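Local coordinates for periplasmic divalent cation tolerance protein (Xylella fastidiosa, PDB 2NUH), which is of unknown function but may bind copper ions and contribute to tolerance of divalent cations, at residues 6-11 with 85-90; 59-64 with 99-104. All coordinates share one frame; numbering follows the deposited sequence.

Contact 1. Residues 6-11 with 85-90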
# COMPACT_ATOMS: atom_id res chain seq x y z
N TYR A 6 3.91 -7.06 7.24
CA TYR A 6 2.78 -6.17 7.35
C TYR A 6 2.13 -5.98 6.01
O TYR A 6 2.80 -5.93 4.98
CB TYR A 6 3.24 -4.80 7.84
CG TYR A 6 3.45 -4.80 9.33
CD1 TYR A 6 2.53 -4.20 10.18
CD2 TYR A 6 4.55 -5.43 9.90
CE1 TYR A 6 2.71 -4.21 11.55
CE2 TYR A 6 4.72 -5.46 11.26
CZ TYR A 6 3.81 -4.85 12.08
OH TYR A 6 3.99 -4.88 13.45
N LEU A 7 0.81 -5.88 6.03
CA LEU A 7 0.03 -5.59 4.85
C LEU A 7 -0.43 -4.16 5.01
O LEU A 7 -1.10 -3.83 5.98
CB LEU A 7 -1.19 -6.52 4.81
CG LEU A 7 -2.17 -6.53 3.64
CD1 LEU A 7 -1.46 -6.68 2.31
CD2 LEU A 7 -3.14 -7.66 3.84
N ILE A 8 -0.06 -3.31 4.06
CA ILE A 8 -0.50 -1.92 4.10
C ILE A 8 -1.58 -1.72 3.07
O ILE A 8 -1.40 -2.09 1.92
CB ILE A 8 0.65 -0.95 3.79
CG1 ILE A 8 1.80 -1.17 4.79
CG2 ILE A 8 0.17 0.50 3.83
CD1 ILE A 8 3.06 -0.43 4.40
N PHE A 9 -2.68 -1.14 3.52
CA PHE A 9 -3.78 -0.77 2.64
C PHE A 9 -3.64 0.69 2.29
O PHE A 9 -3.43 1.53 3.16
CB PHE A 9 -5.11 -0.98 3.35
CG PHE A 9 -5.41 -2.42 3.63
CD1 PHE A 9 -6.34 -3.11 2.86
CD2 PHE A 9 -4.79 -3.07 4.68
CE1 PHE A 9 -6.62 -4.45 3.14
CE2 PHE A 9 -5.07 -4.40 4.96
CZ PHE A 9 -5.98 -5.09 4.17
N SER A 10 -3.76 0.99 1.01
CA SER A 10 -3.86 2.36 0.55
C SER A 10 -4.79 2.37 -0.63
O SER A 10 -5.15 1.32 -1.13
CB SER A 10 -2.49 2.88 0.13
OG SER A 10 -2.56 4.27 -0.16
N THR A 11 -5.21 3.54 -1.07
CA THR A 11 -5.95 3.64 -2.31
C THR A 11 -5.35 4.74 -3.12
O THR A 11 -4.72 5.65 -2.57
CB THR A 11 -7.43 3.96 -2.09
OG1 THR A 11 -7.55 5.21 -1.42
CG2 THR A 11 -8.11 2.89 -1.29
N ALA A 85 -3.28 4.98 4.54
CA ALA A 85 -2.10 4.16 4.72
C ALA A 85 -2.25 3.54 6.08
O ALA A 85 -1.99 4.16 7.09
CB ALA A 85 -0.83 4.99 4.64
N ILE A 86 -2.74 2.31 6.09
CA ILE A 86 -2.95 1.61 7.34
C ILE A 86 -2.35 0.23 7.21
O ILE A 86 -2.55 -0.44 6.20
CB ILE A 86 -4.44 1.52 7.70
CG1 ILE A 86 -5.26 1.01 6.52
CG2 ILE A 86 -4.94 2.88 8.15
CD1 ILE A 86 -6.74 0.82 6.82
N ALA A 87 -1.59 -0.16 8.22
CA ALA A 87 -0.83 -1.39 8.16
C ALA A 87 -1.38 -2.36 9.15
O ALA A 87 -1.67 -2.01 10.30
CB ALA A 87 0.66 -1.14 8.42
N VAL A 88 -1.52 -3.60 8.70
CA VAL A 88 -2.01 -4.66 9.54
C VAL A 88 -0.89 -5.69 9.65
O VAL A 88 -0.29 -6.08 8.64
CB VAL A 88 -3.26 -5.29 8.92
CG1 VAL A 88 -3.70 -6.47 9.74
CG2 VAL A 88 -4.37 -4.27 8.82
N GLN A 89 -0.59 -6.09 10.87
CA GLN A 89 0.40 -7.13 11.10
C GLN A 89 -0.12 -8.49 10.65
O GLN A 89 -1.24 -8.87 10.98
CB GLN A 89 0.77 -7.19 12.58
CG GLN A 89 1.97 -8.09 12.84
CD GLN A 89 2.43 -8.08 14.27
OE1 GLN A 89 3.57 -8.42 14.57
NE2 GLN A 89 1.54 -7.67 15.18
N VAL A 90 0.70 -9.21 9.90
CA VAL A 90 0.39 -10.58 9.54
C VAL A 90 0.66 -11.46 10.76
O VAL A 90 1.74 -11.40 11.35
CB VAL A 90 1.22 -11.03 8.32
CG1 VAL A 90 1.18 -12.54 8.13
CG2 VAL A 90 0.69 -10.32 7.08
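Tyr-6 and Gln-89 face each other as a non-hydrogen-bonded antiparallel pair, and the tyrosine ring lies against the backbone and aliphatic stem of the glutamine. Gln-89 CA sits over one face of the ring, 4.0 Å from its centroid and offset toward the rim, a CH-pi contact. The ring reaches this place because CG of Tyr-6 is anti to the carbonyl carbon (chi1 -79°), and Gln-89 CB then meets CE1 of Tyr-6 at 3.7 Å. On the same face of the sheet, Ala-87 offers its CB to two neighbours: CG1 of Ile-8, its partner across the strands, at 3.8 Å, and CD1 of Tyr-6 diagonally.

The other face carries Leu-7, Phe-9, Ile-86 and Val-88. Here CB of Phe-9 rests on CG1 of Ile-86 at 3.7 Å, while CE2 of the phenylalanine ring meets CG2 of Val-88 at 3.9 Å. The carbonyl oxygen of Ile-86 lies at the edge of that ring, in its plane, and also accepts the N-H of Phe-9.

Four backbone hydrogen bonds set this register. Leu-7 and Val-88 exchange a reciprocal pair, each 2.8 Å between N of one and O of the other; Phe-9 and Ile-86 form the second pair, in which the bond from Ile-86 N to Phe-9 O is longer, 3.1 Å. Farther out, Val-67 of helix 67-77 touches Tyr-6, and Ile-71 and Leu-74 of that helix pack on Ala-85. On its other side, strand 5-12 is hydrogen-bonded to strand 50-63. Strand 86-89 thus joins a strand already paired within the antiparallel sheet, with helices against it, of the ferredoxin-like alpha/beta fold shared by CutA and its GlnB-like relatives.

Contact 2. Residues 59-64 with 99-104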
# COMPACT_ATOMS: atom_id res chain seq x y z
N LEU A 59 -2.72 -3.18 -1.90
CA LEU A 59 -2.32 -4.06 -0.82
C LEU A 59 -0.83 -4.19 -0.94
O LEU A 59 -0.32 -4.81 -1.87
CB LEU A 59 -2.97 -5.44 -0.94
CG LEU A 59 -4.48 -5.58 -0.79
CD1 LEU A 59 -4.86 -7.01 -1.08
CD2 LEU A 59 -4.90 -5.22 0.61
N ILE A 60 -0.13 -3.59 -0.00
CA ILE A 60 1.31 -3.50 -0.05
C ILE A 60 1.88 -4.47 0.95
O ILE A 60 1.54 -4.41 2.12
CB ILE A 60 1.75 -2.09 0.29
CG1 ILE A 60 1.23 -1.13 -0.76
CG2 ILE A 60 3.26 -1.99 0.35
CD1 ILE A 60 1.09 0.29 -0.26
N LYS A 61 2.74 -5.37 0.50
CA LYS A 61 3.31 -6.37 1.39
C LYS A 61 4.72 -5.95 1.74
O LYS A 61 5.56 -5.79 0.88
CB LYS A 61 3.32 -7.75 0.73
CG LYS A 61 2.05 -8.56 0.90
CD LYS A 61 0.93 -8.09 0.00
CE LYS A 61 1.10 -8.58 -1.42
NZ LYS A 61 0.07 -7.99 -2.30
N THR A 62 4.99 -5.79 3.02
CA THR A 62 6.29 -5.33 3.44
C THR A 62 6.58 -5.94 4.79
O THR A 62 5.90 -6.87 5.21
CB THR A 62 6.34 -3.78 3.45
OG1 THR A 62 7.68 -3.34 3.69
CG2 THR A 62 5.39 -3.18 4.46
N ASN A 63 7.60 -5.46 5.48
CA ASN A 63 7.87 -5.93 6.82
C ASN A 63 8.00 -4.78 7.79
O ASN A 63 7.99 -3.62 7.39
CB ASN A 63 9.09 -6.87 6.85
CG ASN A 63 10.38 -6.17 6.49
OD1 ASN A 63 10.43 -4.95 6.41
ND2 ASN A 63 11.44 -6.95 6.26
N ALA A 64 8.12 -5.10 9.07
CA ALA A 64 8.08 -4.11 10.12
C ALA A 64 9.12 -3.05 9.89
O ALA A 64 8.85 -1.87 10.07
CB ALA A 64 8.30 -4.77 11.48
N THR A 99 9.44 -15.40 4.39
CA THR A 99 10.88 -15.27 4.17
C THR A 99 11.15 -14.51 2.87
O THR A 99 12.03 -13.65 2.83
CB THR A 99 11.57 -16.65 4.16
OG1 THR A 99 11.47 -17.20 5.48
CG2 THR A 99 13.05 -16.54 3.78
N TRP A 100 10.40 -14.83 1.83
CA TRP A 100 10.57 -14.13 0.55
C TRP A 100 10.32 -12.62 0.68
O TRP A 100 11.10 -11.81 0.17
CB TRP A 100 9.68 -14.76 -0.52
CG TRP A 100 9.69 -13.99 -1.79
CD1 TRP A 100 10.63 -14.04 -2.78
CD2 TRP A 100 8.72 -13.02 -2.20
NE1 TRP A 100 10.30 -13.17 -3.79
CE2 TRP A 100 9.14 -12.53 -3.46
CE3 TRP A 100 7.54 -12.53 -1.64
CZ2 TRP A 100 8.41 -11.56 -4.16
CZ3 TRP A 100 6.82 -11.56 -2.33
CH2 TRP A 100 7.26 -11.09 -3.58
N ILE A 101 9.26 -12.24 1.38
CA ILE A 101 8.98 -10.82 1.57
C ILE A 101 10.19 -10.18 2.19
O ILE A 101 10.68 -9.16 1.71
CB ILE A 101 7.75 -10.60 2.46
CG1 ILE A 101 6.50 -10.97 1.68
CG2 ILE A 101 7.68 -9.14 2.93
CD1 ILE A 101 5.25 -10.99 2.51
N ASN A 102 10.70 -10.81 3.24
CA ASN A 102 11.80 -10.24 4.00
C ASN A 102 13.07 -10.18 3.19
O ASN A 102 13.78 -9.18 3.23
CB ASN A 102 12.02 -11.01 5.30
CG ASN A 102 11.00 -10.66 6.35
OD1 ASN A 102 10.81 -9.49 6.67
ND2 ASN A 102 10.33 -11.67 6.90
N THR A 103 13.38 -11.26 2.46
CA THR A 103 14.62 -11.30 1.70
C THR A 103 14.60 -10.35 0.51
O THR A 103 15.64 -9.86 0.08
CB THR A 103 14.99 -12.73 1.25
OG1 THR A 103 13.94 -13.27 0.44
CG2 THR A 103 15.20 -13.62 2.46
N GLU A 104 13.41 -10.07 -0.01
CA GLU A 104 13.27 -9.10 -1.09
C GLU A 104 13.68 -7.71 -0.69
O GLU A 104 14.17 -6.93 -1.53
CB GLU A 104 11.84 -9.05 -1.61
CG GLU A 104 11.47 -10.22 -2.49
CD GLU A 104 12.26 -10.24 -3.79
OE1 GLU A 104 13.18 -11.07 -3.91
OE2 GLU A 104 11.95 -9.41 -4.68
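Ile-101 lays its CG2 methyl against the backbone carbonyl of Thr-62, 3.7 Å from the oxygen. With CG1 anti to the carbonyl carbon (chi1 -72°), its longer branch carries CD1 toward the strand as well, to 4.2 Å from CB of Lys-61. Beyond that carbon the lysine chain bends at chi2 and chi3, and its NZ hydrogen-bonds to Leu-59 O, from above the carbonyl plane, and to Thr-35 OG1.

Helix 95-105 follows strand 86-89, the last strand of the ferredoxin-like core, and packs as a C-terminal addition across the end of strand 50-63, the short segment axes making 76° with a closest approach of 7.8 Å. One hydrogen bond joins residues 59-64 to residues 99-104. Asn-63 ND2 donates to Asn-102 OD1 at 2.6 Å, nearly straight, with the acceptor lying in the amide plane of Asn-63 and the donor in the carbonyl plane of Asn-102; the two amides are turned 31° against each other. CB of Asn-63 also comes within 3.1 Å of that oxygen. Both ends of the Asn-63 amide have further partners: OD1 is hydrogen-bonded to His-66 ND1, and ND2 also donates to Asp-106 OD2, near the end of the modelled chain; together the three bonds should fix the rotation of the amide.

How the contacts relate
Contacts 1 and 2 meet through the pairing of strands 5-12 and 50-63, their centres about 12 Å apart. Probable backbone hydrogen bonds connect them directly: Ile-8 N to Ile-60 O at 2.7 Å and Tyr-6 N to Thr-62 O at 2.9 Å. Side chains touch too, with CD1 of Ile-8 3.6 Å from CG2 of Thr-62. Helix 95-105 is the next element after strand 86-89 in the chain and returns to strand 50-63, where its Ile-101 also touches Val-5 of strand 5-12. The segments of the two contacts alternate along the sequence, 6-11, 59-64, 85-90 and 99-104.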